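Local coordinates for Lys-gingipain W83 (Porphyromonas gingivalis, PDB 6I9A), which cleaves proteins after lysine as a secreted cysteine endopeptidase of family C25, and may act as a virulence factor in periodontal disease, at residues P225-T229 and S230-A234. Numbering follows the deposited sequence.
Sequences PLLTT and SQLKA
Thr228 OG1 sits on one side of the Gln231 carboxamide plane, offset past the CG/OE1 edge and 3.7 Å from Gln231 CD; Leu227 CD1 is on the opposite side, out beyond the oxygen, 4.1 Å from Gln231 OE1. At the oxygen itself, Thr228 N donates to Gln231 OE1 over 2.9 Å, with an N-H...O angle of 162° and the donor tilted 16° from the carbonyl plane. The amide nitrogen is fixed separately: Gln231 NE2 gives a 2.8 Å bond to a water that in turn donates to Leu226 O. With its two ends so engaged, the carboxamide of this conformer is held against rotation.

The reciprocal bond completes a capping box. Thr228 is the N-cap, and its OG1 accepts from Gln231 N at 3.1 Å, because chi1 of 68° turns the hydroxyl oxygen back over its own backbone. Leu232 N donates to Thr228 O over 2.9 Å, an i to i+4 bond that closes the first helical turn. In the conformer given for Ser230, a second water joins Thr229 OG1 and Ser230 OG and, weakly, Lys233 NZ.

On the buried side, Leu227 and Leu232 run roughly perpendicular, their CD2 methyls 3.8 Å apart. The Leu226 side chain lies about 9 Å from that of His216, the inferred proton donor, and nearer still to the bound inhibitor, so the junction borders the active-site region. The capping box marks where strand 226-228, at the edge of a small antiparallel sheet, passes directly into helix 229-232. Leu227 also packs on Trp222 of strand 221-223, and Leu232 meets Phe261, Val264 and Ile265 of helix 261-267.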
ATOM      1  N   PRO A 225      -0.027  21.930  10.632  1.00  9.52           N
ATOM      2  CA  PRO A 225       0.662  22.829   9.698  1.00 10.75           C
ATOM      3  C   PRO A 225       0.226  22.591   8.256  1.00  9.83           C
ATOM      4  O   PRO A 225       0.006  21.449   7.831  1.00 10.23           O
ATOM      5  CB  PRO A 225       2.139  22.491   9.900  1.00 11.48           C
ATOM      6  CG  PRO A 225       2.147  21.081  10.472  1.00 10.87           C
ATOM      7  CD  PRO A 225       0.923  21.080  11.357  1.00  9.61           C
ATOM      8  N   LEU A 226       0.106  23.666   7.497  1.00 10.47           N
ATOM      9  CA  LEU A 226      -0.482  23.632   6.198  1.00 11.40           C
ATOM     10  C   LEU A 226       0.445  23.100   5.111  1.00 11.62           C
ATOM     11  O   LEU A 226       1.579  23.580   4.906  1.00 11.65           O
ATOM     12  CB  LEU A 226      -0.913  25.071   5.824  1.00 12.17           C
ATOM     13  CG  LEU A 226      -1.614  25.250   4.464  1.00 12.50           C
ATOM     14  CD1 LEU A 226      -3.005  24.565   4.464  1.00 14.03           C
ATOM     15  CD2 LEU A 226      -1.798  26.739   4.134  1.00 14.79           C
ATOM     16  N   LEU A 227      -0.089  22.134   4.343  1.00 10.65           N
ATOM     17  CA  LEU A 227       0.560  21.611   3.135  1.00 11.04           C
ATOM     18  C   LEU A 227      -0.525  21.460   2.112  1.00 10.98           C
ATOM     19  O   LEU A 227      -1.387  20.587   2.248  1.00 11.42           O
ATOM     20  CB  LEU A 227       1.247  20.282   3.403  1.00 10.84           C
ATOM     21  CG  LEU A 227       1.991  19.649   2.222  1.00 11.07           C
ATOM     22  CD1 LEU A 227       3.174  20.508   1.753  1.00 12.80           C
ATOM     23  CD2 LEU A 227       2.448  18.233   2.576  1.00 11.90           C
ATOM     24  N   THR A 228      -0.526  22.319   1.119  1.00 12.11           N
ATOM     25  CA  THR A 228      -1.594  22.302   0.119  1.00 13.58           C
ATOM     26  C   THR A 228      -1.218  21.511  -1.137  1.00 12.74           C
ATOM     27  O   THR A 228      -0.032  21.285  -1.409  1.00 12.12           O
ATOM     28  CB  THR A 228      -1.954  23.729  -0.328  1.00 14.68           C
ATOM     29  OG1 THR A 228      -0.816  24.227  -1.045  1.00 15.27           O
ATOM     30  CG2 THR A 228      -2.299  24.645   0.854  1.00 14.89           C
ATOM     31  N   THR A 229      -2.220  21.244  -1.995  1.00 12.03           N
ATOM     32  CA  THR A 229      -1.951  20.609  -3.308  1.00 12.89           C
ATOM     33  C   THR A 229      -1.012  21.496  -4.151  1.00 13.78           C
ATOM     34  O   THR A 229      -0.134  20.970  -4.872  1.00 13.58           O
ATOM     35  CB  THR A 229      -3.269  20.283  -4.036  1.00 13.18           C
ATOM     36  OG1 THR A 229      -4.126  21.434  -4.074  1.00 16.47           O
ATOM     37  CG2 THR A 229      -3.993  19.094  -3.423  1.00 14.09           C
ATOM     38  N   SER A 230      -1.153  22.828  -4.075  1.00 15.03           N
ATOM     39  CA  SER A 230      -0.248  23.693  -4.832  0.51 14.87           C
ATOM     40  C   SER A 230       1.203  23.504  -4.350  1.00 14.69           C
ATOM     41  O   SER A 230       2.144  23.450  -5.157  1.00 16.16           O
ATOM     42  CB  SER A 230      -0.690  25.151  -4.730  0.51 16.79           C
ATOM     43  OG  SER A 230      -1.893  25.309  -5.463  0.51 17.76           O
ATOM     44  N   GLN A 231       1.409  23.346  -3.046  1.00 13.77           N
ATOM     45  CA  GLN A 231       2.737  23.107  -2.491  0.52 13.17           C
ATOM     46  C   GLN A 231       3.265  21.709  -2.859  1.00 12.30           C
ATOM     47  O   GLN A 231       4.466  21.543  -3.119  1.00 13.60           O
ATOM     48  CB  GLN A 231       2.692  23.289  -0.972  0.52 13.40           C
ATOM     49  CG  GLN A 231       2.603  24.782  -0.616  0.52 15.47           C
ATOM     50  CD  GLN A 231       2.315  25.028   0.832  0.52 18.16           C
ATOM     51  OE1 GLN A 231       1.622  24.285   1.495  0.52 14.31           O
ATOM     52  NE2 GLN A 231       2.792  26.153   1.347  0.52 22.22           N
ATOM     53  N   LEU A 232       2.363  20.721  -2.967  1.00 11.09           N
ATOM     54  CA  LEU A 232       2.813  19.387  -3.410  1.00 11.23           C
ATOM     55  C   LEU A 232       3.426  19.475  -4.803  1.00 11.25           C
ATOM     56  O   LEU A 232       4.402  18.767  -5.087  1.00 11.66           O
ATOM     57  CB  LEU A 232       1.649  18.410  -3.459  1.00 10.52           C
ATOM     58  CG  LEU A 232       1.002  18.091  -2.115  1.00 10.83           C
ATOM     59  CD1 LEU A 232      -0.163  17.109  -2.330  1.00 12.17           C
ATOM     60  CD2 LEU A 232       2.029  17.491  -1.105  1.00 11.71           C
ATOM     61  N   LYS A 233       2.862  20.311  -5.666  1.00 12.02           N
ATOM     62  CA  LYS A 233       3.354  20.412  -7.041  1.00 12.44           C
ATOM     63  C   LYS A 233       4.753  21.030  -7.116  1.00 13.09           C
ATOM     64  O   LYS A 233       5.431  20.911  -8.144  1.00 14.28           O
ATOM     65  CB  LYS A 233       2.356  21.216  -7.867  1.00 14.38           C
ATOM     66  CG  LYS A 233       1.030  20.465  -8.050  1.00 13.88           C
ATOM     67  CD  LYS A 233      -0.042  21.386  -8.630  1.00 15.70           C
ATOM     68  CE  LYS A 233      -1.411  20.686  -8.612  1.00 17.86           C
ATOM     69  NZ  LYS A 233      -2.472  21.564  -9.215  1.00 18.06           N
ATOM     70  N   ALA A 234       5.179  21.728  -6.045  1.00 12.56           N
ATOM     71  CA  ALA A 234       6.478  22.382  -5.962  1.00 12.89           C
ATOM     72  C   ALA A 234       7.498  21.582  -5.147  1.00 11.96           C
ATOM     73  O   ALA A 234       8.600  22.084  -4.946  1.00 13.56           O
ATOM     74  CB  ALA A 234       6.295  23.768  -5.342  1.00 15.14           C
TER
HETATM   75  O   HOH W   1       1.802  26.382   3.937  1.00 27.72           O
HETATM   76  O   HOH W   2      -3.406  23.091  -6.424  0.50 23.09           O